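Local coordinates for protein inactive dihydropteroate synthase 2 (Mycobacterium tuberculosis, PDB 2VP8) that probably lacks dihydropteroate synthase activity and a role in folate metabolism, binding the pterin pyrophosphate substrate very weakly while still able to bind the inhibitor dapsone, at residues L43-V48 and A138-D143; A79-V84 and A283-V288; R234-L239 and V246-S251; G270-T275 and V291-R296. All coordinates share one frame; numbering follows the deposited sequence.

Contact 1 of 4, residues L43-V48 and A138-D143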
loop_
_atom_site.group_PDB
_atom_site.type_symbol
_atom_site.label_atom_id
_atom_site.label_comp_id
_atom_site.label_asym_id
_atom_site.label_seq_id
_atom_site.Cartn_x
_atom_site.Cartn_y
_atom_site.Cartn_z
ATOM N N LEU B 43 -11.920 7.432 5.344
ATOM C CA LEU B 43 -13.127 7.693 4.585
ATOM C C LEU B 43 -12.867 7.847 3.114
ATOM O O LEU B 43 -11.753 8.173 2.707
ATOM C CB LEU B 43 -13.818 8.954 5.094
ATOM C CG LEU B 43 -13.957 9.081 6.606
ATOM C CD1 LEU B 43 -14.529 10.456 6.937
ATOM C CD2 LEU B 43 -14.802 7.933 7.148
ATOM N N ILE B 44 -13.918 7.626 2.329
ATOM C CA ILE B 44 -13.870 7.712 0.872
ATOM C C ILE B 44 -14.776 8.830 0.356
ATOM O O ILE B 44 -15.975 8.864 0.660
ATOM C CB ILE B 44 -14.336 6.399 0.230
ATOM C CG1 ILE B 44 -13.517 5.211 0.758
ATOM C CG2 ILE B 44 -14.268 6.501 -1.306
ATOM C CD1 ILE B 44 -14.172 3.863 0.516
ATOM N N MET B 45 -14.191 9.739 -0.420
ATOM C CA MET B 45 -14.930 10.763 -1.150
ATOM C C MET B 45 -15.044 10.319 -2.613
ATOM O O MET B 45 -14.044 10.176 -3.309
ATOM C CB MET B 45 -14.220 12.108 -1.031
ATOM C CG MET B 45 -14.831 13.220 -1.839
ATOM S SD MET B 45 -13.818 14.722 -1.844
ATOM C CE MET B 45 -14.558 15.608 -0.476
ATOM N N ALA B 46 -16.272 10.076 -3.059
ATOM C CA ALA B 46 -16.531 9.581 -4.401
ATOM C C ALA B 46 -16.802 10.734 -5.360
ATOM O O ALA B 46 -17.724 11.519 -5.147
ATOM C CB ALA B 46 -17.702 8.650 -4.367
ATOM N N ILE B 47 -15.990 10.836 -6.409
ATOM C CA ILE B 47 -16.161 11.862 -7.430
ATOM C C ILE B 47 -17.321 11.506 -8.362
ATOM O O ILE B 47 -17.291 10.483 -9.041
ATOM C CB ILE B 47 -14.869 12.041 -8.272
ATOM C CG1 ILE B 47 -13.693 12.446 -7.383
ATOM C CG2 ILE B 47 -15.085 13.057 -9.397
ATOM C CD1 ILE B 47 -12.349 12.411 -8.073
ATOM N N VAL B 48 -18.338 12.358 -8.397
ATOM C CA VAL B 48 -19.447 12.179 -9.323
ATOM C C VAL B 48 -19.643 13.435 -10.167
ATOM O O VAL B 48 -19.876 14.519 -9.639
ATOM C CB VAL B 48 -20.758 11.799 -8.589
ATOM C CG1 VAL B 48 -21.937 11.798 -9.549
ATOM C CG2 VAL B 48 -20.622 10.435 -7.951
ATOM N N ALA B 138 -25.644 20.637 0.174
ATOM C CA ALA B 138 -24.230 20.280 0.330
ATOM C C ALA B 138 -23.738 20.607 1.736
ATOM O O ALA B 138 -24.127 21.616 2.330
ATOM C CB ALA B 138 -23.370 20.970 -0.715
ATOM N N ASP B 139 -22.886 19.740 2.264
ATOM C CA ASP B 139 -22.420 19.851 3.637
ATOM C C ASP B 139 -20.987 20.356 3.687
ATOM O O ASP B 139 -20.534 20.879 4.710
ATOM C CB ASP B 139 -22.512 18.489 4.325
ATOM C CG ASP B 139 -23.834 17.797 4.067
ATOM O OD1 ASP B 139 -24.874 18.305 4.535
ATOM O OD2 ASP B 139 -23.843 16.752 3.383
ATOM N N LEU B 140 -20.284 20.202 2.573
ATOM C CA LEU B 140 -18.854 20.432 2.521
ATOM C C LEU B 140 -18.507 21.104 1.208
ATOM O O LEU B 140 -18.947 20.666 0.148
ATOM C CB LEU B 140 -18.123 19.084 2.650
ATOM C CG LEU B 140 -16.605 18.927 2.500
ATOM C CD1 LEU B 140 -15.830 19.752 3.543
ATOM C CD2 LEU B 140 -16.239 17.473 2.611
ATOM N N ILE B 141 -17.727 22.176 1.269
ATOM C CA ILE B 141 -17.213 22.774 0.047
ATOM C C ILE B 141 -15.821 22.223 -0.238
ATOM O O ILE B 141 -14.917 22.303 0.600
ATOM C CB ILE B 141 -17.179 24.303 0.107
ATOM C CG1 ILE B 141 -18.538 24.853 0.563
ATOM C CG2 ILE B 141 -16.775 24.871 -1.259
ATOM C CD1 ILE B 141 -18.485 26.246 1.106
ATOM N N ASN B 142 -15.675 21.635 -1.418
ATOM C CA ASN B 142 -14.395 21.132 -1.864
ATOM C C ASN B 142 -13.791 22.087 -2.882
ATOM O O ASN B 142 -13.903 21.875 -4.094
ATOM C CB ASN B 142 -14.548 19.732 -2.448
ATOM C CG ASN B 142 -13.222 19.054 -2.688
ATOM O OD1 ASN B 142 -12.179 19.535 -2.250
ATOM N ND2 ASN B 142 -13.253 17.922 -3.386
ATOM N N ASP B 143 -13.166 23.151 -2.367
ATOM C CA ASP B 143 -12.469 24.124 -3.198
ATOM C C ASP B 143 -11.241 23.472 -3.814
ATOM O O ASP B 143 -10.164 23.439 -3.218
ATOM C CB ASP B 143 -12.091 25.371 -2.392
ATOM C CG ASP B 143 -11.514 26.488 -3.263
ATOM O OD1 ASP B 143 -11.122 26.209 -4.420
ATOM O OD2 ASP B 143 -11.448 27.648 -2.784
#
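Met45 sends its CG anti to the backbone N (chi1 175°), and a bend at chi3 (-93°) then turns CE out of the line of the chain, so that sulfur and methyl meet Asn142 and Leu140 of the other segment. In both of these CB already points across, and CG, again anti to the backbone N, carries the groups on. The setting is the interior of the TIM-barrel of the DHPS family. Strands 43-49 and 140-142 are not neighbours in the parallel sheet, since 81-85 and 119-123 lie between them, and the nearest CA pair, Met45 and Asn142, is 10.4 Å apart. Contact is therefore left to side chains crossing the barrel interior. The apolar part is Met45 CE against Leu140 CD2, at 4.0 Å. All three residues are buried, and the amide nitrogen of Asn142 is satisfied by a hydrogen bond to Asp83 OD1 on strand 81-85. Asn142 also lies about 5 Å, side chain to side chain, from His220, a position that by similarity marks family members without synthase activity. The polar end of Asn142 meets the thioether directly, Met45 SD standing 3.6 Å from Asn142 ND2.

Contact 2 of 4, residues A79-V84 and A283-V288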
loop_
_atom_site.group_PDB
_atom_site.type_symbol
_atom_site.label_atom_id
_atom_site.label_comp_id
_atom_site.label_asym_id
_atom_site.label_seq_id
_atom_site.Cartn_x
_atom_site.Cartn_y
_atom_site.Cartn_z
ATOM N N ALA B 79 -19.048 4.804 -0.065
ATOM C CA ALA B 79 -18.548 6.180 -0.130
ATOM C C ALA B 79 -19.062 6.962 1.072
ATOM O O ALA B 79 -20.248 6.880 1.426
ATOM C CB ALA B 79 -18.975 6.854 -1.413
ATOM N N ASP B 80 -18.170 7.709 1.707
ATOM C CA ASP B 80 -18.540 8.469 2.888
ATOM C C ASP B 80 -18.961 9.866 2.484
ATOM O O ASP B 80 -19.791 10.489 3.145
ATOM C CB ASP B 80 -17.377 8.506 3.858
ATOM C CG ASP B 80 -17.027 7.138 4.370
ATOM O OD1 ASP B 80 -17.838 6.573 5.149
ATOM O OD2 ASP B 80 -15.957 6.622 3.981
ATOM N N VAL B 81 -18.374 10.338 1.386
ATOM C CA VAL B 81 -18.715 11.614 0.797
ATOM C C VAL B 81 -18.971 11.396 -0.687
ATOM O O VAL B 81 -18.262 10.634 -1.329
ATOM C CB VAL B 81 -17.578 12.637 0.986
ATOM C CG1 VAL B 81 -17.926 13.965 0.336
ATOM C CG2 VAL B 81 -17.277 12.848 2.469
ATOM N N ILE B 82 -20.007 12.040 -1.214
ATOM C CA ILE B 82 -20.199 12.136 -2.646
ATOM C C ILE B 82 -19.794 13.546 -3.031
ATOM O O ILE B 82 -20.381 14.526 -2.573
ATOM C CB ILE B 82 -21.672 11.862 -3.076
ATOM C CG1 ILE B 82 -22.176 10.525 -2.517
ATOM C CG2 ILE B 82 -21.818 11.894 -4.602
ATOM C CD1 ILE B 82 -21.429 9.315 -3.026
ATOM N N ASP B 83 -18.772 13.640 -3.867
ATOM C CA ASP B 83 -18.230 14.917 -4.290
ATOM C C ASP B 83 -18.776 15.249 -5.676
ATOM O O ASP B 83 -18.335 14.681 -6.674
ATOM C CB ASP B 83 -16.700 14.851 -4.281
ATOM C CG ASP B 83 -16.057 16.166 -4.603
ATOM O OD1 ASP B 83 -16.273 17.154 -3.865
ATOM O OD2 ASP B 83 -15.310 16.206 -5.598
ATOM N N VAL B 84 -19.742 16.167 -5.721
ATOM C CA VAL B 84 -20.459 16.497 -6.950
ATOM C C VAL B 84 -19.730 17.578 -7.744
ATOM O O VAL B 84 -19.440 18.650 -7.216
ATOM C CB VAL B 84 -21.907 16.949 -6.646
ATOM C CG1 VAL B 84 -22.643 17.275 -7.918
ATOM C CG2 VAL B 84 -22.662 15.874 -5.888
ATOM N N ALA B 283 -4.027 9.527 7.253
ATOM C CA ALA B 283 -4.891 10.307 6.365
ATOM C C ALA B 283 -6.357 9.969 6.662
ATOM O O ALA B 283 -6.694 8.801 6.862
ATOM C CB ALA B 283 -4.541 10.016 4.905
ATOM N N ARG B 284 -7.231 10.967 6.701
ATOM C CA ARG B 284 -8.616 10.694 7.079
ATOM C C ARG B 284 -9.515 10.330 5.886
ATOM O O ARG B 284 -10.428 9.502 6.014
ATOM C CB ARG B 284 -9.200 11.859 7.884
ATOM C CG ARG B 284 -10.671 11.704 8.265
ATOM C CD ARG B 284 -10.904 11.011 9.615
ATOM N NE ARG B 284 -12.330 10.994 9.980
ATOM C CZ ARG B 284 -13.004 12.023 10.512
ATOM N NH1 ARG B 284 -12.403 13.189 10.763
ATOM N NH2 ARG B 284 -14.295 11.890 10.808
ATOM N N MET B 285 -9.254 10.943 4.731
ATOM C CA MET B 285 -10.160 10.827 3.591
ATOM C C MET B 285 -9.419 10.672 2.269
ATOM O O MET B 285 -8.298 11.160 2.117
ATOM C CB MET B 285 -11.091 12.038 3.536
ATOM C CG MET B 285 -12.307 11.851 2.669
ATOM S SD MET B 285 -13.639 12.991 3.097
ATOM C CE MET B 285 -13.116 14.391 2.147
ATOM N N PHE B 286 -10.066 10.000 1.316
ATOM C CA PHE B 286 -9.488 9.754 0.010
ATOM C C PHE B 286 -10.489 10.055 -1.095
ATOM O O PHE B 286 -11.589 9.489 -1.134
ATOM C CB PHE B 286 -8.999 8.307 -0.092
ATOM C CG PHE B 286 -7.781 8.025 0.731
ATOM C CD1 PHE B 286 -7.900 7.587 2.039
ATOM C CD2 PHE B 286 -6.515 8.206 0.198
ATOM C CE1 PHE B 286 -6.781 7.346 2.819
ATOM C CE2 PHE B 286 -5.381 7.955 0.964
ATOM C CZ PHE B 286 -5.519 7.524 2.283
ATOM N N ARG B 287 -10.098 10.954 -1.991
ATOM C CA ARG B 287 -10.922 11.325 -3.133
ATOM C C ARG B 287 -10.627 10.405 -4.310
ATOM O O ARG B 287 -9.508 10.384 -4.826
ATOM C CB ARG B 287 -10.658 12.781 -3.516
ATOM C CG ARG B 287 -11.726 13.395 -4.385
ATOM C CD ARG B 287 -11.420 14.854 -4.589
ATOM N NE ARG B 287 -12.449 15.524 -5.372
ATOM C CZ ARG B 287 -12.245 16.054 -6.570
ATOM N NH1 ARG B 287 -11.040 16.008 -7.122
ATOM N NH2 ARG B 287 -13.242 16.647 -7.209
ATOM N N VAL B 288 -11.637 9.656 -4.734
ATOM C CA VAL B 288 -11.470 8.625 -5.748
ATOM C C VAL B 288 -12.620 8.606 -6.745
ATOM O O VAL B 288 -13.696 9.150 -6.482
ATOM C CB VAL B 288 -11.325 7.200 -5.117
ATOM C CG1 VAL B 288 -10.220 7.166 -4.095
ATOM C CG2 VAL B 288 -12.610 6.756 -4.478
#
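Asp83 and Arg287 meet with their flat groups steeply turned: the carboxylate and guanidinium planes are 78° apart. Arg287 approaches side-on and gives both NE and NH2 to the single oxygen OD2. NH2 lies 2.7 Å from Asp83 OD2, nearly along the C-O axis, whereas NE, at 2.9 Å from the same OD2, comes from above the carboxylate plane, 59° out of it. From the arginine side OD2 lies at the edge of the guanidinium, almost in its plane. The chain of Arg287 is extended from CG to NE, which carries the charged end over to the aspartate although its CB does not point there. The second pair, Val81 and Met285, crosses at about a right angle, with Val81 CG2 3.7 Å from Met285 SD. In the parallel TIM-barrel sheet strand 43-49 lies between 81-85 and 285-288, so both pairs reach past it inside the barrel, where Met45 touches Asp83, Met285 and Arg287. Arg287 NH2 has a further salt bridge to Asp123 OD2 on strand 119-123. Asp83 uses its other oxygen, OD1, as hydrogen-bond partner of Ser121 OG, so both carboxylate oxygens have polar partners. The Arg287 side chain also touches His220.

Contact 3 of 4, residues R234-L239 and V246-S251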
loop_
_atom_site.group_PDB
_atom_site.type_symbol
_atom_site.label_atom_id
_atom_site.label_comp_id
_atom_site.label_asym_id
_atom_site.label_seq_id
_atom_site.Cartn_x
_atom_site.Cartn_y
_atom_site.Cartn_z
ATOM N N ARG B 234 5.445 10.838 1.105
ATOM C CA ARG B 234 6.398 10.319 2.078
ATOM C C ARG B 234 6.128 10.930 3.451
ATOM O O ARG B 234 6.383 10.299 4.475
ATOM C CB ARG B 234 7.821 10.646 1.635
ATOM C CG ARG B 234 8.917 9.909 2.370
ATOM C CD ARG B 234 10.100 9.702 1.426
ATOM N NE ARG B 234 11.117 10.741 1.512
ATOM C CZ ARG B 234 11.865 11.154 0.499
ATOM N NH1 ARG B 234 11.711 10.662 -0.724
ATOM N NH2 ARG B 234 12.765 12.090 0.714
ATOM N N HIS B 235 5.596 12.149 3.455
ATOM C CA HIS B 235 5.478 12.922 4.682
ATOM C C HIS B 235 4.053 13.092 5.195
ATOM O O HIS B 235 3.810 13.932 6.074
ATOM C CB HIS B 235 6.181 14.275 4.533
ATOM C CG HIS B 235 7.670 14.194 4.671
ATOM N ND1 HIS B 235 8.494 13.791 3.642
ATOM C CD2 HIS B 235 8.483 14.452 5.722
ATOM C CE1 HIS B 235 9.751 13.808 4.054
ATOM N NE2 HIS B 235 9.772 14.204 5.314
ATOM N N VAL B 236 3.131 12.271 4.681
ATOM C CA VAL B 236 1.739 12.282 5.126
ATOM C C VAL B 236 1.644 12.378 6.642
ATOM O O VAL B 236 0.989 13.276 7.143
ATOM C CB VAL B 236 0.919 11.072 4.575
ATOM C CG1 VAL B 236 -0.451 11.013 5.201
ATOM C CG2 VAL B 236 0.755 11.179 3.066
ATOM N N ALA B 237 2.322 11.481 7.365
ATOM C CA ALA B 237 2.401 11.519 8.838
ATOM C C ALA B 237 2.590 12.926 9.384
ATOM O O ALA B 237 1.912 13.321 10.338
ATOM C CB ALA B 237 3.507 10.614 9.349
ATOM N N ASP B 238 3.511 13.678 8.776
ATOM C CA ASP B 238 3.738 15.070 9.165
ATOM C C ASP B 238 2.483 15.918 8.919
ATOM O O ASP B 238 2.071 16.684 9.792
ATOM C CB ASP B 238 4.965 15.649 8.458
ATOM C CG ASP B 238 6.251 14.951 8.867
ATOM O OD1 ASP B 238 6.566 14.947 10.075
ATOM O OD2 ASP B 238 6.947 14.394 7.989
ATOM N N LEU B 239 1.862 15.754 7.750
ATOM C CA LEU B 239 0.594 16.419 7.465
ATOM C C LEU B 239 -0.466 16.052 8.507
ATOM O O LEU B 239 -1.157 16.928 9.025
ATOM C CB LEU B 239 0.076 16.068 6.064
ATOM C CG LEU B 239 0.679 16.637 4.768
ATOM C CD1 LEU B 239 1.192 18.064 4.955
ATOM C CD2 LEU B 239 1.749 15.750 4.205
ATOM N N VAL B 246 -6.716 14.894 7.058
ATOM C CA VAL B 246 -6.014 15.009 5.790
ATOM C C VAL B 246 -6.789 14.302 4.680
ATOM O O VAL B 246 -7.208 13.140 4.823
ATOM C CB VAL B 246 -4.556 14.494 5.901
ATOM C CG1 VAL B 246 -3.914 14.325 4.528
ATOM C CG2 VAL B 246 -3.720 15.440 6.780
ATOM N N LEU B 247 -6.995 15.044 3.592
ATOM C CA LEU B 247 -7.613 14.532 2.388
ATOM C C LEU B 247 -6.534 14.252 1.356
ATOM O O LEU B 247 -5.679 15.096 1.091
ATOM C CB LEU B 247 -8.642 15.533 1.836
ATOM C CG LEU B 247 -9.304 15.219 0.481
ATOM C CD1 LEU B 247 -10.028 13.880 0.479
ATOM C CD2 LEU B 247 -10.257 16.312 0.056
ATOM N N MET B 248 -6.581 13.063 0.773
ATOM C CA MET B 248 -5.677 12.723 -0.307
ATOM C C MET B 248 -6.420 12.624 -1.629
ATOM O O MET B 248 -7.543 12.122 -1.689
ATOM C CB MET B 248 -4.938 11.415 -0.015
ATOM C CG MET B 248 -4.147 11.388 1.299
ATOM S SD MET B 248 -2.790 12.570 1.384
ATOM C CE MET B 248 -1.631 11.878 0.211
ATOM N N ALA B 249 -5.775 13.126 -2.680
ATOM C CA ALA B 249 -6.255 13.013 -4.053
ATOM C C ALA B 249 -5.216 12.252 -4.885
ATOM O O ALA B 249 -4.517 12.837 -5.723
ATOM C CB ALA B 249 -6.515 14.395 -4.636
ATOM N N LEU B 250 -5.122 10.944 -4.638
ATOM C CA LEU B 250 -4.085 10.087 -5.237
ATOM C C LEU B 250 -4.404 9.589 -6.644
ATOM O O LEU B 250 -3.528 9.050 -7.324
ATOM C CB LEU B 250 -3.830 8.873 -4.343
ATOM C CG LEU B 250 -2.758 8.836 -3.259
ATOM C CD1 LEU B 250 -2.298 10.211 -2.803
ATOM C CD2 LEU B 250 -3.333 8.070 -2.093
ATOM N N SER B 251 -5.650 9.780 -7.073
ATOM C CA SER B 251 -6.178 9.176 -8.303
ATOM C C SER B 251 -5.427 9.538 -9.603
ATOM O O SER B 251 -4.620 10.475 -9.631
ATOM C CB SER B 251 -7.667 9.505 -8.433
ATOM O OG SER B 251 -8.338 8.515 -9.181
#
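Val236 and Met248 reach toward each other tip to tip, with Val236 CG2 3.8 Å from Met248 CE and 4.2 Å from its sulfur SD. One helical turn further on, the CB of Leu239 lies 3.9 Å from Val246 CG2. This is helix-on-strand packing in the TIM-barrel: helix 236-241 covers strand 247-248, and the two follow each other in the chain with a short connection. The backbones come nearest at Leu239 and Val246, whose CA atoms are 7.0 Å apart. All four touching residues are buried, and all four direct their CB atoms across the contact. Met248 is bent at chi2 (-64°) and chi3 (-70°), which brings CE to the valine.

Around this apolar layer, Met248 also packs on Ala283, on Phe286 of strand 285-288 and on Ala278 of helix 267-280, while Leu239 touches Pro218 and Ile194. The strand side is positioned by backbone hydrogen bonds of Val246 and Met248 to residues of the 284-287 region. On the helix side His235 stands at the N-cap position, and its carbonyl oxygen accepts from Leu239 N at 3.2 Å. The carbonyl of Leu239 bonds to Thr242 OG1, and that same Leu239 O lies 3.7 Å from Val246 CG2.

Contact 4 of 4, residues G270-T275 and V291-R296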
loop_
_atom_site.group_PDB
_atom_site.type_symbol
_atom_site.label_atom_id
_atom_site.label_comp_id
_atom_site.label_asym_id
_atom_site.label_seq_id
_atom_site.Cartn_x
_atom_site.Cartn_y
_atom_site.Cartn_z
ATOM N N GLY B 270 0.110 1.358 -8.250
ATOM C CA GLY B 270 0.791 2.469 -7.595
ATOM C C GLY B 270 -0.133 3.375 -6.805
ATOM O O GLY B 270 0.235 3.872 -5.742
ATOM N N THR B 271 -1.335 3.590 -7.332
ATOM C CA THR B 271 -2.349 4.386 -6.650
ATOM C C THR B 271 -2.792 3.688 -5.371
ATOM O O THR B 271 -2.958 4.332 -4.334
ATOM C CB THR B 271 -3.578 4.660 -7.557
ATOM O OG1 THR B 271 -3.182 5.450 -8.683
ATOM C CG2 THR B 271 -4.686 5.382 -6.786
ATOM N N LEU B 272 -2.969 2.374 -5.435
ATOM C CA LEU B 272 -3.389 1.639 -4.248
ATOM C C LEU B 272 -2.267 1.581 -3.213
ATOM O O LEU B 272 -2.521 1.738 -2.013
ATOM C CB LEU B 272 -3.952 0.251 -4.588
ATOM C CG LEU B 272 -5.248 0.221 -5.438
ATOM C CD1 LEU B 272 -5.716 -1.212 -5.601
ATOM C CD2 LEU B 272 -6.424 1.122 -4.947
ATOM N N ALA B 273 -1.033 1.407 -3.683
ATOM C CA ALA B 273 0.122 1.402 -2.805
ATOM C C ALA B 273 0.205 2.714 -2.034
ATOM O O ALA B 273 0.357 2.706 -0.812
ATOM C CB ALA B 273 1.392 1.164 -3.590
ATOM N N ALA B 274 0.089 3.831 -2.752
ATOM C CA ALA B 274 0.113 5.165 -2.154
ATOM C C ALA B 274 -1.063 5.345 -1.193
ATOM O O ALA B 274 -0.926 5.967 -0.132
ATOM C CB ALA B 274 0.079 6.222 -3.226
ATOM N N THR B 275 -2.213 4.790 -1.561
ATOM C CA THR B 275 -3.394 4.899 -0.724
ATOM C C THR B 275 -3.088 4.217 0.597
ATOM O O THR B 275 -3.244 4.826 1.662
ATOM C CB THR B 275 -4.633 4.278 -1.413
ATOM O OG1 THR B 275 -4.844 4.928 -2.676
ATOM C CG2 THR B 275 -5.879 4.424 -0.543
ATOM N N VAL B 291 -14.616 3.584 -6.002
ATOM C CA VAL B 291 -14.846 3.497 -4.562
ATOM C C VAL B 291 -14.440 2.146 -3.972
ATOM O O VAL B 291 -13.740 2.105 -2.972
ATOM C CB VAL B 291 -16.323 3.802 -4.223
ATOM C CG1 VAL B 291 -16.555 3.741 -2.723
ATOM C CG2 VAL B 291 -16.713 5.159 -4.765
ATOM N N ALA B 292 -14.875 1.052 -4.601
ATOM C CA ALA B 292 -14.652 -0.298 -4.080
ATOM C C ALA B 292 -13.168 -0.698 -3.885
ATOM O O ALA B 292 -12.808 -1.242 -2.838
ATOM C CB ALA B 292 -15.392 -1.323 -4.924
ATOM N N ALA B 293 -12.316 -0.436 -4.879
ATOM C CA ALA B 293 -10.901 -0.812 -4.790
ATOM C C ALA B 293 -10.263 -0.098 -3.616
ATOM O O ALA B 293 -9.484 -0.680 -2.859
ATOM C CB ALA B 293 -10.157 -0.492 -6.077
ATOM N N THR B 294 -10.623 1.170 -3.461
ATOM C CA THR B 294 -10.107 1.977 -2.367
ATOM C C THR B 294 -10.656 1.468 -1.043
ATOM O O THR B 294 -9.900 1.312 -0.077
ATOM C CB THR B 294 -10.431 3.456 -2.573
ATOM O OG1 THR B 294 -9.873 3.877 -3.825
ATOM C CG2 THR B 294 -9.846 4.298 -1.454
ATOM N N ARG B 295 -11.951 1.160 -1.002
ATOM C CA ARG B 295 -12.532 0.684 0.239
ATOM C C ARG B 295 -11.784 -0.545 0.741
ATOM O O ARG B 295 -11.444 -0.624 1.927
ATOM C CB ARG B 295 -14.012 0.375 0.100
ATOM C CG ARG B 295 -14.671 0.161 1.456
ATOM C CD ARG B 295 -15.982 -0.545 1.345
ATOM N NE ARG B 295 -15.821 -1.908 0.860
ATOM C CZ ARG B 295 -16.170 -2.321 -0.353
ATOM N NH1 ARG B 295 -16.705 -1.465 -1.224
ATOM N NH2 ARG B 295 -15.986 -3.594 -0.691
ATOM N N ARG B 296 -11.506 -1.478 -0.172
ATOM C CA ARG B 296 -10.836 -2.727 0.176
ATOM C C ARG B 296 -9.407 -2.523 0.687
ATOM O O ARG B 296 -8.943 -3.268 1.544
ATOM C CB ARG B 296 -10.906 -3.718 -0.980
ATOM C CG ARG B 296 -12.311 -4.282 -1.154
ATOM C CD ARG B 296 -12.361 -5.459 -2.095
ATOM N NE ARG B 296 -12.101 -5.039 -3.466
ATOM C CZ ARG B 296 -13.037 -4.818 -4.386
ATOM N NH1 ARG B 296 -14.331 -5.003 -4.109
ATOM N NH2 ARG B 296 -12.665 -4.422 -5.600
#
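The apolar contacts are few and spaced out: Leu272 CD2 lies 4.2 Å from Ala293 CB, and Thr275 CG2 lies 4.1 Å from Thr294 CG2, the two threonine side chains crossing at about a right angle. Leu272 does not aim its CB at the other helix; the branch CD2 supplies the approach, also coming 4.1 Å from the backbone Ala293 O. The axes of the short segments are 10.3 Å apart at closest and cross at -43°.

Hydrogen bonds between the two segments are absent; the threonine hydroxyls bond backward along their own chain. Thr275 OG1 donates to Thr271 O at 2.6 Å, from above the carbonyl plane, and Thr275 N from the opposite face. Thr294 OG1 likewise bonds to Glu290 O. In both threonines CG2 is anti to the backbone N and OG1 beside it (chi1 -57° and -58°), turning the hydroxyl back along its chain while the methyl faces across.

Glu269 of the second subunit touches Leu272 and Ala293 and forms a salt bridge with Arg296. In the TIM-barrel, outer helices 267-280 and 291-306 flank strand 285-288, Thr275 packing on its Phe286 and Thr294 on its Val288.

Overall arrangement
From the N terminus, strand 43-49 opens contact 1, which closes at 138-143 after two further strands, 81-85 and 119-123. Contact 2 opens at 79-84, inside that loop, but closes only at 283-288, so contacts 1 and 2 cross; their centres are about 6 Å apart. Contact 3, a short loop from 234-239 to 246-251, falls wholly within the span of contact 2 and is joined to it by backbone pairing of strands 247-248 and 285-288. Contact 4 crosses contact 2 in turn, since 270-275 comes before 283-288 in the chain and helix 291-306 after it. Contacts 1 and 2 tie the barrel interior together; contacts 3 and 4 add helices to the outside.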